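Local coordinates for protein transcriptional regulator fur family (Xanthomonas campestris pv. campestris, PDB 7DH8) that probably represses zinc-uptake genes as a zinc-dependent, DNA-binding transcriptional regulator of the Fur family, acting as a dimer, at residues Q115-P119 and E131-R135; I122-S128 and H160-C166. One frame throughout, in Å; residues are numbered along the deposited sequence.

Contact 1: residues Q115-P119 and E131-R135. With ZN (zinc ion), chain B.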
loop_
_atom_site.group_PDB
_atom_site.type_symbol
_atom_site.label_atom_id
_atom_site.label_comp_id
_atom_site.label_asym_id
_atom_site.label_seq_id
_atom_site.Cartn_x
_atom_site.Cartn_y
_atom_site.Cartn_z
ATOM N N GLN A 115 -2.761 11.803 13.793
ATOM C CA GLN A 115 -2.622 10.777 12.774
ATOM C C GLN A 115 -2.938 11.452 11.452
ATOM O O GLN A 115 -3.736 12.393 11.398
ATOM C CB GLN A 115 -3.526 9.557 12.996
ATOM C CG GLN A 115 -5.009 9.727 12.616
ATOM C CD GLN A 115 -5.919 8.697 13.311
ATOM O OE1 GLN A 115 -6.589 9.003 14.308
ATOM N NE2 GLN A 115 -5.936 7.465 12.789
ATOM N N HIS A 116 -2.275 10.998 10.401
ATOM C CA HIS A 116 -2.197 11.789 9.188
ATOM C C HIS A 116 -1.847 10.853 8.059
ATOM O O HIS A 116 -1.205 9.823 8.261
ATOM C CB HIS A 116 -1.115 12.862 9.296
ATOM C CG HIS A 116 0.229 12.309 9.660
ATOM N ND1 HIS A 116 0.517 11.838 10.920
ATOM C CD2 HIS A 116 1.355 12.123 8.926
ATOM C CE1 HIS A 116 1.772 11.427 10.960
ATOM N NE2 HIS A 116 2.295 11.581 9.762
ATOM N N SER A 117 -2.152 11.304 6.863
ATOM C CA SER A 117 -1.823 10.578 5.652
ATOM C C SER A 117 -0.730 11.359 4.944
ATOM O O SER A 117 -0.837 12.595 4.823
ATOM C CB SER A 117 -3.078 10.433 4.783
ATOM O OG SER A 117 -3.887 9.480 5.464
ATOM N N VAL A 118 0.343 10.656 4.553
ATOM C CA VAL A 118 1.503 11.312 3.926
ATOM C C VAL A 118 2.161 10.357 2.942
ATOM O O VAL A 118 2.156 9.155 3.159
ATOM C CB VAL A 118 2.562 11.760 4.944
ATOM C CG1 VAL A 118 2.074 12.910 5.783
ATOM C CG2 VAL A 118 3.074 10.537 5.773
ATOM N N PRO A 119 2.759 10.867 1.882
ATOM C CA PRO A 119 3.561 10.023 0.996
ATOM C C PRO A 119 4.855 9.582 1.664
ATOM O O PRO A 119 5.480 10.314 2.444
ATOM C CB PRO A 119 3.871 10.954 -0.195
ATOM C CG PRO A 119 2.839 12.108 -0.060
ATOM C CD PRO A 119 2.682 12.255 1.411
ATOM N N GLU A 131 9.649 9.947 4.601
ATOM C CA GLU A 131 8.304 10.413 4.876
ATOM C C GLU A 131 8.194 11.868 4.456
ATOM O O GLU A 131 8.919 12.696 4.982
ATOM C CB GLU A 131 7.983 10.317 6.363
ATOM C CG GLU A 131 6.533 10.803 6.637
ATOM C CD GLU A 131 6.122 10.673 8.103
ATOM O OE1 GLU A 131 6.863 10.050 8.898
ATOM O OE2 GLU A 131 5.023 11.176 8.470
ATOM N N LEU A 132 7.256 12.181 3.569
ATOM C CA LEU A 132 7.021 13.555 3.156
ATOM C C LEU A 132 5.753 14.069 3.837
ATOM O O LEU A 132 5.086 13.368 4.608
ATOM C CB LEU A 132 6.914 13.633 1.622
ATOM C CG LEU A 132 8.072 13.011 0.813
ATOM C CD1 LEU A 132 7.921 13.341 -0.668
ATOM C CD2 LEU A 132 9.419 13.539 1.331
ATOM N N GLU A 133 5.415 15.307 3.553
ATOM C CA GLU A 133 4.076 15.835 3.828
ATOM C C GLU A 133 3.494 16.678 2.702
ATOM O O GLU A 133 4.041 17.746 2.405
ATOM C CB GLU A 133 4.090 16.820 4.998
ATOM C CG GLU A 133 2.699 17.366 5.402
ATOM C CD GLU A 133 2.334 18.651 4.627
ATOM O OE1 GLU A 133 3.209 19.124 3.839
ATOM O OE2 GLU A 133 1.211 19.220 4.835
ATOM N N ASP A 134 2.419 16.186 2.046
ATOM C CA ASP A 134 1.778 16.931 0.938
ATOM C C ASP A 134 0.297 17.013 1.315
ATOM O O ASP A 134 -0.382 15.986 1.363
ATOM C CB ASP A 134 2.079 16.129 -0.313
ATOM C CG ASP A 134 2.026 17.005 -1.572
ATOM O OD1 ASP A 134 1.008 17.705 -1.783
ATOM O OD2 ASP A 134 3.042 17.041 -2.320
ATOM N N ARG A 135 -0.184 18.234 1.495
ATOM C CA ARG A 135 -1.578 18.426 1.828
ATOM C C ARG A 135 -2.292 18.586 0.493
ATOM O O ARG A 135 -3.475 18.259 0.395
ATOM C CB ARG A 135 -1.803 19.647 2.702
ATOM C CG ARG A 135 -3.268 19.812 3.040
ATOM C CD ARG A 135 -3.576 21.093 3.775
ATOM N NE ARG A 135 -3.295 22.278 2.985
ATOM C CZ ARG A 135 -3.988 23.410 3.100
ATOM N NH1 ARG A 135 -5.002 23.479 3.960
ATOM N NH2 ARG A 135 -3.672 24.467 2.354
HETATM ZN ZN ZN B . 4.284 10.684 10.295
HETATM O O HOH W 1 0.442 14.863 3.610
#

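Contact 2: residues I122-S128 and H160-C166. With ZN (zinc ion), chain C.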
loop_
_atom_site.group_PDB
_atom_site.type_symbol
_atom_site.label_atom_id
_atom_site.label_comp_id
_atom_site.label_asym_id
_atom_site.label_seq_id
_atom_site.Cartn_x
_atom_site.Cartn_y
_atom_site.Cartn_z
ATOM N N ILE A 122 9.946 4.975 -1.077
ATOM C CA ILE A 122 10.508 3.727 -0.581
ATOM C C ILE A 122 11.410 3.173 -1.659
ATOM O O ILE A 122 10.961 2.907 -2.767
ATOM C CB ILE A 122 9.409 2.724 -0.180
ATOM C CG1 ILE A 122 8.508 3.327 0.878
ATOM C CG2 ILE A 122 10.037 1.401 0.426
ATOM C CD1 ILE A 122 7.202 2.405 1.119
ATOM N N CYS A 123 12.716 3.066 -1.369
ATOM C CA CYS A 123 13.630 2.639 -2.404
ATOM C C CYS A 123 13.427 1.147 -2.602
ATOM O O CYS A 123 13.430 0.393 -1.632
ATOM C CB CYS A 123 15.085 2.940 -2.021
ATOM S SG CYS A 123 16.258 2.359 -3.227
ATOM N N ASP A 124 13.314 0.723 -3.861
ATOM C CA ASP A 124 13.173 -0.692 -4.166
ATOM C C ASP A 124 14.419 -1.492 -3.790
ATOM O O ASP A 124 14.313 -2.685 -3.520
ATOM C CB ASP A 124 12.902 -0.886 -5.658
ATOM C CG ASP A 124 11.548 -0.338 -6.097
ATOM O OD1 ASP A 124 10.654 -0.097 -5.246
ATOM O OD2 ASP A 124 11.385 -0.158 -7.327
ATOM N N ARG A 125 15.606 -0.887 -3.822
ATOM C CA ARG A 125 16.832 -1.686 -3.708
ATOM C C ARG A 125 17.372 -1.724 -2.268
ATOM O O ARG A 125 17.647 -2.803 -1.733
ATOM C CB ARG A 125 17.868 -1.135 -4.692
ATOM C CG ARG A 125 19.279 -1.869 -4.617
ATOM C CD ARG A 125 20.136 -1.560 -5.831
ATOM N NE ARG A 125 19.364 -1.670 -7.054
ATOM C CZ ARG A 125 19.580 -0.894 -8.106
ATOM N NH1 ARG A 125 20.559 0.003 -8.040
ATOM N NH2 ARG A 125 18.825 -1.010 -9.204
ATOM N N CYS A 126 17.478 -0.578 -1.600
ATOM C CA CYS A 126 18.068 -0.514 -0.269
ATOM C C CYS A 126 17.014 -0.427 0.823
ATOM O O CYS A 126 17.372 -0.475 2.018
ATOM C CB CYS A 126 19.017 0.697 -0.168
ATOM S SG CYS A 126 18.210 2.347 -0.049
ATOM N N HIS A 127 15.738 -0.272 0.430
ATOM C CA HIS A 127 14.543 -0.304 1.279
ATOM C C HIS A 127 14.443 0.901 2.210
ATOM O O HIS A 127 13.622 0.871 3.129
ATOM C CB HIS A 127 14.462 -1.604 2.115
ATOM C CG HIS A 127 14.763 -2.845 1.310
ATOM N ND1 HIS A 127 15.837 -3.678 1.570
ATOM C CD2 HIS A 127 14.167 -3.343 0.197
ATOM C CE1 HIS A 127 15.880 -4.639 0.664
ATOM N NE2 HIS A 127 14.863 -4.471 -0.169
ATOM N N SER A 128 15.252 1.948 2.022
ATOM C CA SER A 128 15.027 3.159 2.811
ATOM C C SER A 128 13.632 3.707 2.525
ATOM O O SER A 128 13.088 3.531 1.418
ATOM C CB SER A 128 16.032 4.272 2.477
ATOM O OG SER A 128 15.861 4.642 1.097
ATOM N N HIS A 160 7.395 4.142 -5.252
ATOM C CA HIS A 160 8.499 3.208 -5.449
ATOM C C HIS A 160 9.475 3.680 -6.524
ATOM O O HIS A 160 9.174 4.540 -7.355
ATOM C CB HIS A 160 7.985 1.818 -5.827
ATOM C CG HIS A 160 6.843 1.367 -4.974
ATOM N ND1 HIS A 160 7.020 0.802 -3.719
ATOM C CD2 HIS A 160 5.500 1.387 -5.205
ATOM C CE1 HIS A 160 5.828 0.502 -3.210
ATOM N NE2 HIS A 160 4.893 0.872 -4.082
ATOM N N GLY A 161 10.648 3.067 -6.510
ATOM C CA GLY A 161 11.728 3.448 -7.414
ATOM C C GLY A 161 13.045 3.326 -6.663
ATOM O O GLY A 161 13.188 2.500 -5.724
ATOM N N LEU A 162 13.995 4.198 -7.009
ATOM C CA LEU A 162 15.347 4.134 -6.455
ATOM C C LEU A 162 15.711 5.449 -5.780
ATOM O O LEU A 162 15.515 6.530 -6.365
ATOM C CB LEU A 162 16.367 3.845 -7.546
ATOM C CG LEU A 162 16.213 2.464 -8.230
ATOM C CD1 LEU A 162 17.192 2.310 -9.418
ATOM C CD2 LEU A 162 16.316 1.298 -7.226
ATOM N N CYS A 163 16.280 5.355 -4.578
ATOM C CA CYS A 163 16.772 6.576 -3.957
ATOM C C CYS A 163 18.012 7.094 -4.707
ATOM O O CYS A 163 18.540 6.438 -5.611
ATOM C CB CYS A 163 17.067 6.332 -2.492
ATOM S SG CYS A 163 18.696 5.345 -2.302
ATOM N N ALA A 164 18.422 8.340 -4.400
ATOM C CA ALA A 164 19.534 8.945 -5.121
ATOM C C ALA A 164 20.779 8.080 -5.063
ATOM O O ALA A 164 21.487 7.945 -6.060
ATOM C CB ALA A 164 19.894 10.307 -4.554
ATOM N N LYS A 165 21.089 7.528 -3.894
ATOM C CA LYS A 165 22.316 6.709 -3.770
ATOM C C LYS A 165 22.273 5.516 -4.717
ATOM O O LYS A 165 23.231 5.237 -5.444
ATOM C CB LYS A 165 22.464 6.183 -2.336
ATOM C CG LYS A 165 23.111 7.099 -1.377
ATOM C CD LYS A 165 22.281 8.299 -0.945
ATOM C CE LYS A 165 22.944 8.908 0.293
ATOM N NZ LYS A 165 22.945 7.853 1.369
ATOM N N CYS A 166 21.150 4.785 -4.716
ATOM C CA CYS A 166 21.060 3.595 -5.546
ATOM C C CYS A 166 20.984 3.937 -7.030
ATOM O O CYS A 166 21.553 3.211 -7.855
ATOM C CB CYS A 166 19.856 2.733 -5.134
ATOM S SG CYS A 166 19.988 1.967 -3.455
HETATM ZN ZN ZN C . 18.248 3.027 -2.183
#

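Contact 1: residues Q115-P119 and E131-R135
His116 and Glu131 meet at a zinc ion, forming half of a four-ligand site of the Fur-family regulator Zur that His97 and Cys108 complete. His116 NE2 lies 2.2 Å from the metal, and Glu131 OE2 binds it at 2.0 Å. Ring and carboxylate come from opposite directions with planes only 11° apart, so OE2 stands at the edge of the imidazole, in its plane. The two ligand atoms are close because they share the ion and are not hydrogen-bonded to each other. Histidine suits the place because an imidazole nitrogen is a good ligand for zinc, while glutamate has the length to span from its strand: its CG is anti to the backbone N (chi1 -179°) and the chain beyond is extended. The second oxygen, OE1, stays 3.0 Å from the zinc and accepts a weak hydrogen bond from His109 N.

Beside the zinc ligands the contact is apolar. Val118 CG2 lies alongside Glu131, 3.6 Å from its CG and 3.4 Å from its OE2, a methyl that can rest against the ligand without competing for the zinc. The rigid, apolar Pro119 ring packs its CG against Asp134 CB at 4.1 Å.

The polar ties between the segments are few. The carboxylate of Asp134 is engaged away from 115-119: OD1 caps the start of helix 135-146 by accepting from Val137 N, and OD2 forms a salt bridge with Arg144 of the second subunit. One water donates to Ser117 O and, weakly, to Asp134 O. Between the two backbones, Leu132 N donates to Pro119 O over 2.8 Å, with a nearly straight N-H...O angle of 171°.

Contact 2: residues I122-S128 and H160-C166
Cys123 and Cys163 sit side by side in a Cys4 zinc site built from two CxxC pairs, Cys123/Cys126 and Cys163/Cys166, a structural type of metal site known in many Fur-family proteins. From the backbone, Cys123 CB first packs on Cys163 CB at 4.0 Å. Its SG, anti to the backbone N (chi1 177°), then reaches the zinc at 2.3 Å. The same sulfur accepts a straight hydrogen bond (171°) from Cys163 N at 3.3 Å, and further ones from Arg125 N and Cys126 N within its own turn. Three N-H groups thus grip one thiolate, probably spreading the negative charge that four cysteines bring to the metal. Cys163 SG has one such bond: at the N-cap of the short helix 164-168 it accepts from Cys166 N. Cysteine suits these places because a soft sulfur both holds zinc and takes long N-H bonds.

Beside the site, Asp124 N donates to Gly161 O over 2.6 Å, and Asp124 OD1 accepts a weak bond in return from Gly161 N. Glycine fits at 161 because the backbone there is twisted into angles that would press a CB against the preceding carbonyl oxygen. Arg125 turns its guanidinium so that Leu162 CD2 lies over one face, off toward the rim, while Leu162 CD1 touches Arg125 NH2 at 3.7 Å.

The zinc site lies at the C-terminal ends of strands 119-123 and 151-160 and leads into helix 164-168. His160, Gly161 and Leu162 pair antiparallel with a strand of the second subunit, and Phe150 of that subunit packs on Cys123 and Cys163.

The centres of the two contacts lie 19 Å apart, and their segments alternate along the chain: 115-119, 122-128, 131-135, then 160-166. Strands 119-123 and 129-131 run between them, so contact 1 sits at one end of this antiparallel pair and contact 2 at the other, where the parallel strand 151-160 also finishes. Each holds ligands of a different zinc ion: contact 1 supplies two of four, joined by His97 of strand 96-99 and Cys108 just after strand 104-107, whereas contact 2 provides all four. The first zinc thus joins the 96-108 region to 116-131; the second probably ties strand 119-123 to the C-terminal helix. Both contacts touch the second subunit.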